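Side-chain contacts in conserved exported protein (Bacteroides fragilis, PDB 3CLW), which is of unknown function but probably hydrolyses O-glycosidic bonds with a TIM-barrel domain of the glycoside hydrolase family 30 type: residues F50-D55 with F402-M407; G109-M114 with Q169-Q174; E212-A217 with T225-P230. One frame throughout, in Å; residues are numbered along the deposited sequence.

Contact 1 (F50-D55 with F402-M407); sequences FKREFD and FVRPGM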
loop_
_atom_site.group_PDB
_atom_site.type_symbol
_atom_site.label_atom_id
_atom_site.label_comp_id
_atom_site.label_asym_id
_atom_site.label_seq_id
_atom_site.Cartn_x
_atom_site.Cartn_y
_atom_site.Cartn_z
ATOM N N PHE A 50 -12.826 4.707 3.041
ATOM C CA PHE A 50 -12.905 4.050 4.351
ATOM C C PHE A 50 -14.222 3.369 4.706
ATOM O O PHE A 50 -14.221 2.450 5.529
ATOM C CB PHE A 50 -12.585 5.054 5.465
ATOM C CG PHE A 50 -11.286 5.752 5.279
ATOM C CD1 PHE A 50 -10.091 5.009 5.125
ATOM C CD2 PHE A 50 -11.234 7.149 5.248
ATOM C CE1 PHE A 50 -8.874 5.652 4.931
ATOM C CE2 PHE A 50 -10.016 7.814 5.070
ATOM C CZ PHE A 50 -8.824 7.056 4.913
ATOM N N LYS A 51 -15.325 3.824 4.111
ATOM C CA LYS A 51 -16.643 3.487 4.634
ATOM C C LYS A 51 -17.096 2.147 4.073
ATOM O O LYS A 51 -17.234 1.987 2.876
ATOM C CB LYS A 51 -17.658 4.609 4.324
ATOM C CG LYS A 51 -18.990 4.478 5.053
ATOM C CD LYS A 51 -19.847 5.696 4.797
ATOM C CE LYS A 51 -21.149 5.671 5.573
ATOM N NZ LYS A 51 -21.919 6.934 5.304
ATOM N N ARG A 52 -17.276 1.171 4.949
ATOM C CA ARG A 52 -17.673 -0.159 4.501
ATOM C C ARG A 52 -19.214 -0.293 4.544
ATOM O O ARG A 52 -19.775 -0.852 5.479
ATOM C CB ARG A 52 -16.967 -1.251 5.339
ATOM C CG ARG A 52 -16.681 -2.559 4.588
ATOM C CD ARG A 52 -17.899 -3.437 4.498
ATOM N NE ARG A 52 -17.658 -4.624 3.680
ATOM C CZ ARG A 52 -18.541 -5.601 3.513
ATOM N NH1 ARG A 52 -19.729 -5.524 4.087
ATOM N NH2 ARG A 52 -18.261 -6.618 2.719
ATOM N N GLU A 53 -19.872 0.239 3.517
ATOM C CA GLU A 53 -21.340 0.222 3.406
ATOM C C GLU A 53 -21.745 0.034 1.964
ATOM O O GLU A 53 -20.957 0.267 1.029
ATOM C CB GLU A 53 -21.965 1.539 3.891
ATOM C CG GLU A 53 -21.534 1.969 5.275
ATOM C CD GLU A 53 -22.667 2.046 6.273
ATOM O OE1 GLU A 53 -22.784 1.128 7.131
ATOM O OE2 GLU A 53 -23.436 3.032 6.208
ATOM N N PHE A 54 -23.004 -0.364 1.798
ATOM C CA PHE A 54 -23.610 -0.499 0.489
ATOM C C PHE A 54 -24.520 0.698 0.307
ATOM O O PHE A 54 -25.070 1.216 1.275
ATOM C CB PHE A 54 -24.395 -1.811 0.384
ATOM C CG PHE A 54 -23.557 -3.056 0.624
ATOM C CD1 PHE A 54 -22.881 -3.669 -0.413
ATOM C CD2 PHE A 54 -23.481 -3.625 1.875
ATOM C CE1 PHE A 54 -22.139 -4.817 -0.201
ATOM C CE2 PHE A 54 -22.741 -4.791 2.092
ATOM C CZ PHE A 54 -22.078 -5.377 1.059
ATOM N N ASP A 55 -24.636 1.162 -0.932
ATOM C CA ASP A 55 -25.634 2.146 -1.309
ATOM C C ASP A 55 -27.044 1.530 -1.323
ATOM O O ASP A 55 -27.246 0.368 -0.924
ATOM C CB ASP A 55 -25.268 2.785 -2.664
ATOM C CG ASP A 55 -25.494 1.867 -3.868
ATOM O OD1 ASP A 55 -26.162 0.830 -3.798
ATOM O OD2 ASP A 55 -24.999 2.201 -4.951
ATOM N N PHE A 402 -14.244 -6.603 0.552
ATOM C CA PHE A 402 -14.685 -7.943 0.942
ATOM C C PHE A 402 -13.625 -8.808 1.703
ATOM O O PHE A 402 -13.966 -9.670 2.525
ATOM C CB PHE A 402 -15.155 -8.662 -0.317
ATOM C CG PHE A 402 -16.339 -8.003 -0.983
ATOM C CD1 PHE A 402 -17.620 -8.160 -0.453
ATOM C CD2 PHE A 402 -16.166 -7.212 -2.126
ATOM C CE1 PHE A 402 -18.722 -7.561 -1.060
ATOM C CE2 PHE A 402 -17.245 -6.602 -2.730
ATOM C CZ PHE A 402 -18.537 -6.772 -2.192
ATOM N N VAL A 403 -12.349 -8.553 1.434
ATOM C CA VAL A 403 -11.246 -9.271 2.094
ATOM C C VAL A 403 -10.772 -8.501 3.336
ATOM O O VAL A 403 -9.930 -7.612 3.248
ATOM C CB VAL A 403 -10.066 -9.598 1.106
ATOM C CG1 VAL A 403 -9.049 -10.546 1.781
ATOM C CG2 VAL A 403 -10.593 -10.273 -0.169
ATOM N N ARG A 404 -11.338 -8.846 4.479
ATOM C CA ARG A 404 -11.211 -8.046 5.709
ATOM C C ARG A 404 -10.085 -8.530 6.644
ATOM O O ARG A 404 -9.720 -9.709 6.608
ATOM C CB ARG A 404 -12.535 -8.105 6.485
ATOM C CG ARG A 404 -13.746 -7.555 5.774
ATOM C CD ARG A 404 -13.949 -6.101 6.166
ATOM N NE ARG A 404 -13.473 -5.265 5.111
ATOM C CZ ARG A 404 -13.398 -3.953 5.163
ATOM N NH1 ARG A 404 -13.687 -3.269 6.260
ATOM N NH2 ARG A 404 -12.943 -3.337 4.095
ATOM N N PRO A 405 -9.551 -7.634 7.492
ATOM C CA PRO A 405 -8.480 -8.020 8.441
ATOM C C PRO A 405 -8.814 -9.285 9.210
ATOM O O PRO A 405 -9.885 -9.394 9.764
ATOM C CB PRO A 405 -8.418 -6.832 9.411
ATOM C CG PRO A 405 -8.831 -5.665 8.569
ATOM C CD PRO A 405 -9.875 -6.198 7.591
ATOM N N GLY A 406 -7.908 -10.243 9.238
ATOM C CA GLY A 406 -8.126 -11.452 10.041
ATOM C C GLY A 406 -8.516 -12.646 9.187
ATOM O O GLY A 406 -8.379 -13.773 9.622
ATOM N N MET A 407 -8.999 -12.396 7.965
ATOM C CA MET A 407 -9.383 -13.474 7.071
ATOM C C MET A 407 -8.120 -14.192 6.673
ATOM O O MET A 407 -7.046 -13.602 6.639
ATOM C CB MET A 407 -10.085 -12.953 5.812
ATOM C CG MET A 407 -11.574 -12.586 5.994
ATOM S SD MET A 407 -12.363 -12.314 4.395
ATOM C CE MET A 407 -14.024 -12.082 4.951
#

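Contact 2 (G109-M114 with Q169-Q174); sequences GQQWFM and QHFREQ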
loop_
_atom_site.group_PDB
_atom_site.type_symbol
_atom_site.label_atom_id
_atom_site.label_comp_id
_atom_site.label_asym_id
_atom_site.label_seq_id
_atom_site.Cartn_x
_atom_site.Cartn_y
_atom_site.Cartn_z
ATOM N N GLY A 109 -4.484 19.111 7.864
ATOM C CA GLY A 109 -5.251 18.460 6.815
ATOM C C GLY A 109 -5.170 16.940 6.948
ATOM O O GLY A 109 -6.156 16.232 6.797
ATOM N N GLN A 110 -3.977 16.445 7.237
ATOM C CA GLN A 110 -3.780 15.009 7.433
ATOM C C GLN A 110 -4.471 14.492 8.700
ATOM O O GLN A 110 -5.004 13.373 8.703
ATOM C CB GLN A 110 -2.297 14.677 7.444
ATOM C CG GLN A 110 -1.653 14.752 6.101
ATOM C CD GLN A 110 -0.141 14.769 6.232
ATOM O OE1 GLN A 110 0.452 15.843 6.337
ATOM N NE2 GLN A 110 0.486 13.585 6.255
ATOM N N GLN A 111 -4.499 15.316 9.748
ATOM C CA GLN A 111 -5.220 14.937 10.963
ATOM C C GLN A 111 -6.719 14.880 10.729
ATOM O O GLN A 111 -7.387 14.038 11.298
ATOM C CB GLN A 111 -4.903 15.852 12.138
ATOM C CG GLN A 111 -3.419 15.834 12.587
ATOM C CD GLN A 111 -3.206 16.701 13.794
ATOM O OE1 GLN A 111 -3.905 16.569 14.788
ATOM N NE2 GLN A 111 -2.273 17.611 13.714
ATOM N N TRP A 112 -7.246 15.764 9.881
ATOM C CA TRP A 112 -8.650 15.679 9.465
ATOM C C TRP A 112 -8.948 14.288 8.868
ATOM O O TRP A 112 -9.941 13.687 9.207
ATOM C CB TRP A 112 -9.051 16.805 8.457
ATOM C CG TRP A 112 -10.505 16.724 8.181
ATOM C CD1 TRP A 112 -11.518 17.316 8.911
ATOM C CD2 TRP A 112 -11.145 15.935 7.173
ATOM N NE1 TRP A 112 -12.744 16.946 8.401
ATOM C CE2 TRP A 112 -12.544 16.101 7.337
ATOM C CE3 TRP A 112 -10.676 15.099 6.147
ATOM C CZ2 TRP A 112 -13.479 15.477 6.494
ATOM C CZ3 TRP A 112 -11.596 14.501 5.310
ATOM C CH2 TRP A 112 -12.990 14.669 5.513
ATOM N N PHE A 113 -8.107 13.831 7.940
ATOM C CA PHE A 113 -8.234 12.495 7.333
ATOM C C PHE A 113 -8.198 11.347 8.334
ATOM O O PHE A 113 -8.986 10.405 8.234
ATOM C CB PHE A 113 -7.213 12.272 6.212
ATOM C CG PHE A 113 -7.710 12.692 4.904
ATOM C CD1 PHE A 113 -7.513 14.002 4.457
ATOM C CD2 PHE A 113 -8.453 11.819 4.141
ATOM C CE1 PHE A 113 -8.047 14.423 3.261
ATOM C CE2 PHE A 113 -8.977 12.222 2.940
ATOM C CZ PHE A 113 -8.777 13.532 2.497
ATOM N N MET A 114 -7.300 11.427 9.310
ATOM C CA MET A 114 -7.308 10.448 10.438
ATOM C C MET A 114 -8.666 10.428 11.129
ATOM O O MET A 114 -9.245 9.364 11.338
ATOM C CB MET A 114 -6.178 10.733 11.432
ATOM C CG MET A 114 -4.751 10.591 10.832
ATOM S SD MET A 114 -3.386 11.015 11.956
ATOM C CE MET A 114 -3.561 9.698 13.150
ATOM N N GLN A 169 2.852 8.186 19.901
ATOM C CA GLN A 169 2.255 8.164 21.237
ATOM C C GLN A 169 1.260 9.286 21.409
ATOM O O GLN A 169 0.204 9.074 22.002
ATOM C CB GLN A 169 3.294 8.239 22.343
ATOM C CG GLN A 169 2.702 8.021 23.749
ATOM C CD GLN A 169 3.802 7.936 24.843
ATOM O OE1 GLN A 169 4.931 8.418 24.662
ATOM N NE2 GLN A 169 3.470 7.318 25.958
ATOM N N HIS A 170 1.598 10.470 20.917
ATOM C CA HIS A 170 0.656 11.602 20.901
ATOM C C HIS A 170 -0.677 11.214 20.282
ATOM O O HIS A 170 -1.725 11.438 20.863
ATOM C CB HIS A 170 1.201 12.800 20.139
ATOM C CG HIS A 170 0.178 13.861 19.925
ATOM N ND1 HIS A 170 -0.122 14.808 20.883
ATOM C CD2 HIS A 170 -0.647 14.107 18.874
ATOM C CE1 HIS A 170 -1.100 15.581 20.435
ATOM N NE2 HIS A 170 -1.416 15.193 19.210
ATOM N N PHE A 171 -0.627 10.623 19.099
ATOM C CA PHE A 171 -1.858 10.259 18.412
ATOM C C PHE A 171 -2.580 9.065 19.060
ATOM O O PHE A 171 -3.826 9.016 19.051
ATOM C CB PHE A 171 -1.619 10.129 16.906
ATOM C CG PHE A 171 -1.399 11.468 16.245
ATOM C CD1 PHE A 171 -0.111 11.950 16.028
ATOM C CD2 PHE A 171 -2.486 12.288 15.947
ATOM C CE1 PHE A 171 0.115 13.214 15.474
ATOM C CE2 PHE A 171 -2.301 13.566 15.370
ATOM C CZ PHE A 171 -0.975 14.026 15.137
ATOM N N ARG A 172 -1.818 8.163 19.704
ATOM C CA ARG A 172 -2.466 7.109 20.514
ATOM C C ARG A 172 -3.267 7.695 21.662
ATOM O O ARG A 172 -4.390 7.233 21.945
ATOM C CB ARG A 172 -1.480 6.009 20.988
ATOM C CG ARG A 172 -0.831 5.234 19.804
ATOM C CD ARG A 172 0.010 4.036 20.238
ATOM N NE ARG A 172 -0.843 3.015 20.783
ATOM C CZ ARG A 172 -1.460 2.069 20.068
ATOM N NH1 ARG A 172 -1.310 1.970 18.749
ATOM N NH2 ARG A 172 -2.247 1.205 20.681
ATOM N N GLU A 173 -2.706 8.719 22.295
ATOM C CA GLU A 173 -3.351 9.398 23.447
ATOM C C GLU A 173 -4.571 10.253 23.036
ATOM O O GLU A 173 -5.370 10.651 23.872
ATOM C CB GLU A 173 -2.316 10.172 24.281
ATOM C CG GLU A 173 -1.297 9.214 24.997
ATOM C CD GLU A 173 -0.118 9.940 25.652
ATOM O OE1 GLU A 173 0.073 11.161 25.411
ATOM O OE2 GLU A 173 0.626 9.280 26.418
ATOM N N GLN A 174 -4.688 10.503 21.724
ATOM C CA GLN A 174 -5.876 11.059 21.107
ATOM C C GLN A 174 -6.859 10.010 20.571
ATOM O O GLN A 174 -7.826 10.360 19.919
ATOM C CB GLN A 174 -5.464 11.941 19.939
ATOM C CG GLN A 174 -4.473 12.987 20.303
ATOM C CD GLN A 174 -5.118 14.268 20.625
ATOM O OE1 GLN A 174 -5.629 14.481 21.731
ATOM N NE2 GLN A 174 -5.124 15.162 19.639
HETATM O O HOH W 1 -3.321 16.547 17.825
#

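Contact 3 (E212-A217 with T225-P230); sequences EELDKA and TKILIP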
loop_
_atom_site.group_PDB
_atom_site.type_symbol
_atom_site.label_atom_id
_atom_site.label_comp_id
_atom_site.label_asym_id
_atom_site.label_seq_id
_atom_site.Cartn_x
_atom_site.Cartn_y
_atom_site.Cartn_z
ATOM N N GLU A 212 17.016 -0.724 15.832
ATOM C CA GLU A 212 17.530 -0.855 17.172
ATOM C C GLU A 212 17.054 0.307 18.042
ATOM O O GLU A 212 16.532 0.092 19.144
ATOM C CB GLU A 212 19.062 -0.931 17.106
ATOM C CG GLU A 212 19.802 -0.914 18.426
ATOM C CD GLU A 212 21.321 -1.180 18.210
ATOM O OE1 GLU A 212 21.994 -0.450 17.412
ATOM O OE2 GLU A 212 21.820 -2.159 18.808
ATOM N N GLU A 213 17.212 1.535 17.547
ATOM C CA GLU A 213 16.802 2.704 18.324
ATOM C C GLU A 213 15.272 2.820 18.507
ATOM O O GLU A 213 14.780 3.181 19.601
ATOM C CB GLU A 213 17.392 3.985 17.724
ATOM C CG GLU A 213 18.916 4.042 17.738
ATOM C CD GLU A 213 19.543 3.899 19.134
ATOM O OE1 GLU A 213 18.948 4.302 20.156
ATOM O OE2 GLU A 213 20.678 3.386 19.207
ATOM N N LEU A 214 14.521 2.525 17.446
ATOM C CA LEU A 214 13.042 2.519 17.553
ATOM C C LEU A 214 12.596 1.470 18.559
ATOM O O LEU A 214 11.755 1.727 19.391
ATOM C CB LEU A 214 12.391 2.255 16.199
ATOM C CG LEU A 214 12.180 3.510 15.358
ATOM C CD1 LEU A 214 11.993 3.087 13.920
ATOM C CD2 LEU A 214 10.960 4.313 15.898
ATOM N N ASP A 215 13.183 0.285 18.481
ATOM C CA ASP A 215 12.889 -0.788 19.431
ATOM C C ASP A 215 13.024 -0.299 20.867
ATOM O O ASP A 215 12.126 -0.467 21.661
ATOM C CB ASP A 215 13.791 -1.984 19.171
ATOM C CG ASP A 215 13.500 -3.145 20.102
ATOM O OD1 ASP A 215 12.474 -3.839 19.904
ATOM O OD2 ASP A 215 14.319 -3.365 21.027
ATOM N N LYS A 216 14.144 0.328 21.182
ATOM C CA LYS A 216 14.403 0.860 22.510
ATOM C C LYS A 216 13.403 1.963 22.904
ATOM O O LYS A 216 12.861 1.975 24.013
ATOM C CB LYS A 216 15.838 1.390 22.534
ATOM C CG LYS A 216 16.303 2.006 23.842
ATOM C CD LYS A 216 17.711 2.574 23.599
ATOM C CE LYS A 216 18.407 3.059 24.873
ATOM N NZ LYS A 216 19.918 2.875 24.741
ATOM N N ALA A 217 13.175 2.900 21.991
ATOM C CA ALA A 217 12.233 4.001 22.217
ATOM C C ALA A 217 10.778 3.505 22.442
ATOM O O ALA A 217 10.062 4.018 23.314
ATOM C CB ALA A 217 12.335 4.990 21.036
ATOM N N THR A 225 3.031 -0.489 19.411
ATOM C CA THR A 225 3.394 -0.126 18.040
ATOM C C THR A 225 4.601 -0.929 17.562
ATOM O O THR A 225 5.505 -1.174 18.337
ATOM C CB THR A 225 3.743 1.410 17.927
ATOM O OG1 THR A 225 2.636 2.213 18.394
ATOM C CG2 THR A 225 4.044 1.781 16.497
ATOM N N LYS A 226 4.629 -1.312 16.285
ATOM C CA LYS A 226 5.712 -2.095 15.739
ATOM C C LYS A 226 6.411 -1.454 14.544
ATOM O O LYS A 226 5.851 -0.589 13.855
ATOM C CB LYS A 226 5.200 -3.483 15.376
ATOM C CG LYS A 226 4.860 -4.348 16.579
ATOM C CD LYS A 226 4.236 -5.614 16.086
ATOM C CE LYS A 226 3.393 -6.340 17.142
ATOM N NZ LYS A 226 4.110 -6.686 18.420
ATOM N N ILE A 227 7.637 -1.908 14.291
ATOM C CA ILE A 227 8.546 -1.273 13.342
ATOM C C ILE A 227 8.546 -2.034 12.028
ATOM O O ILE A 227 8.796 -3.239 12.016
ATOM C CB ILE A 227 9.998 -1.269 13.872
ATOM C CG1 ILE A 227 10.089 -0.648 15.278
ATOM C CG2 ILE A 227 10.940 -0.595 12.872
ATOM C CD1 ILE A 227 11.344 -1.141 16.056
ATOM N N LEU A 228 8.296 -1.317 10.930
ATOM C CA LEU A 228 8.226 -1.911 9.599
ATOM C C LEU A 228 9.323 -1.387 8.691
ATOM O O LEU A 228 9.473 -0.172 8.530
ATOM C CB LEU A 228 6.845 -1.655 8.944
ATOM C CG LEU A 228 6.696 -2.234 7.519
ATOM C CD1 LEU A 228 6.810 -3.772 7.490
ATOM C CD2 LEU A 228 5.424 -1.769 6.797
ATOM N N ILE A 229 10.062 -2.320 8.082
ATOM C CA ILE A 229 11.128 -2.008 7.129
ATOM C C ILE A 229 11.049 -3.041 6.014
ATOM O O ILE A 229 10.378 -4.034 6.169
ATOM C CB ILE A 229 12.543 -2.023 7.844
ATOM C CG1 ILE A 229 12.815 -3.397 8.465
ATOM C CG2 ILE A 229 12.606 -0.931 8.924
ATOM C CD1 ILE A 229 14.269 -3.756 8.597
ATOM N N PRO A 230 11.804 -2.870 4.914
ATOM C CA PRO A 230 12.625 -1.713 4.526
ATOM C C PRO A 230 12.015 -0.749 3.521
ATOM O O PRO A 230 12.639 0.276 3.223
ATOM C CB PRO A 230 13.857 -2.376 3.917
ATOM C CG PRO A 230 13.283 -3.621 3.264
ATOM C CD PRO A 230 12.067 -4.040 4.046
#

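Contact 1 (F50-D55 with F402-M407)
NH2 of Arg404, whose guanidinium is packed by the aliphatic part of Arg52, donates hydrogen bonds to two backbone carbonyl oxygens, those of Ala64 and Ser400. CG of Arg52 lies over one face of the group so held, displaced toward its rim, 3.5 Å from NH1 of Arg404 and 3.6 Å from CZ of Arg404. CB of Arg52 follows at 4.0 Å from the same NH1 of Arg404. Bends at chi2 (-94°) and chi3 (102°) turn the end of the Arg404 chain toward Arg52 and present its flat group to CG of Arg52.

The guanidinium of Arg52 travels on past this point. A hydrogen bond from its NE to the carbonyl O of Phe401 holds it, and NH2 of Arg52 merely passes near the ring of Phe402, 3.6 Å from CD1 of Phe402. The guanidinium and the ring stand nearly perpendicular, at 84°. NE of Arg52 and NE of Arg404 are 4.5 Å apart; the carbonyl oxygens that each arginine engages probably ease the repulsion between these like charges. A looser apolar touch extends the contact outward, where CE1 of Phe402 lies at the edge of the Phe54 ring, 4.5 Å from CE1 of Phe54.

Phe402 also packs on Val439, Thr493 and Val495, and its ring meets Tyr465. The contact therefore joins the loop following helix 39-50 to the loop leading into strand 408-414, at the seam between barrel and beta-rich region, an arrangement consistent with the barrel-plus-beta-domain architecture of glycoside hydrolase family 30.

Contact 2 (G109-M114 with Q169-Q174)
Gln111 and Met114, one turn apart on helix 108-119, receive the ring of Phe171 from helix 157-173. The two helices are successive members of the outer layer of the TIM barrel, each leading into the next parallel strand, 125-128 and then 178-182.

CB of Gln111 points toward the other helix, and the chain runs extended beyond CG (chi2 -177°), which carries it across the outer end of the phenyl ring. CG of Gln111 is the first to touch, 3.8 Å from CE2 of Phe171. CD of Gln111 then lies in the plane of the ring at its edge, 3.7 Å from CZ of Phe171. At the tip OE1 of Gln111 comes to 3.5 Å from CE2 of Phe171, again near the ring plane, so the oxygen faces the rim of the aromatic. Amide and ring stand almost square to each other, at 85°. NE2 donates to the carbonyl oxygens of Lys106 and Phe104, and these bonds fix the rotation of the amide.

Met114 makes a Met-aromatic contact: its SD sits 4.7 Å from the centroid of the Phe171 ring, 27° off the ring normal, while its methyl CE packs against CD2 of Phe171. The imidazole of His170 lies across the ring from this sulfur, with its CD2 over the centre of the Phe171 face. His170 stacks in turn with Phe104. A water completes the bridge between the helices, donating to OE1 of Gln111 at 3.1 Å and hydrogen-bonded to NE2 of His170 at 2.7 Å.

Contact 3 (E212-A217 with T225-P230)
Ile227 of strand 226-232 points toward the preceding helix and meets Leu214 and Asp215. The pair is an alpha-beta step of the TIM barrel, in which helix 204-221 returns on the outside of the strand that follows.

The side chains of Ile227 and Leu214 approach each other at a slant, and different branches make the separate touches. On Ile227, CG1 is anti to the carbonyl carbon (chi1 -53°) and CG2 is anti to the backbone N. CG1 of Ile227 heads for the base of Leu214, 3.8 Å from CB of Leu214, and the terminal CD1 of Ile227 goes further, reaching 3.6 Å from the same CB of Leu214. The other branch, CG2 of Ile227, serves the outer end of the leucine and lies 4.0 Å from CD1 of Leu214. Ile227 thus meets Leu214 at CB and at one of its two methyls. Leu214 is packed by Pro183 as well, and both residues are buried.

Asp215 borders this apolar patch with its CB, while its carboxylate is directed elsewhere: OD1 accepts a hydrogen bond from the backbone N of Asn269. Asn269 also pairs with the backbone of Ile227, so one residue just ahead of strand 270-276 serves both helix and strand. The extended end of the isoleucine fits closely against the helix backbone itself, where CD1 of Ile227 lies 3.4 Å from N of Asp215.

Overall arrangement
All three contacts involve the TIM-barrel part of the chain. Contact 1 pairs residues far apart in sequence and encloses the other two; within that long loop contact 2 closes before contact 3 opens. The centres of contacts 1 and 2 lie about 22 Å apart. Between the centres of contacts 2 and 3 there are about 20 Å, and between those of contacts 1 and 3 about 29 Å. Contact 2 links its neighbours: Phe50 packs near Phe113, while Arg172 packs on Thr225. Contact 2 joins two helices of the outer layer, and contact 3 seats a helix of that layer on strand 226-232 of the barrel, whereas contact 1 ties the barrel to the adjoining beta-rich region.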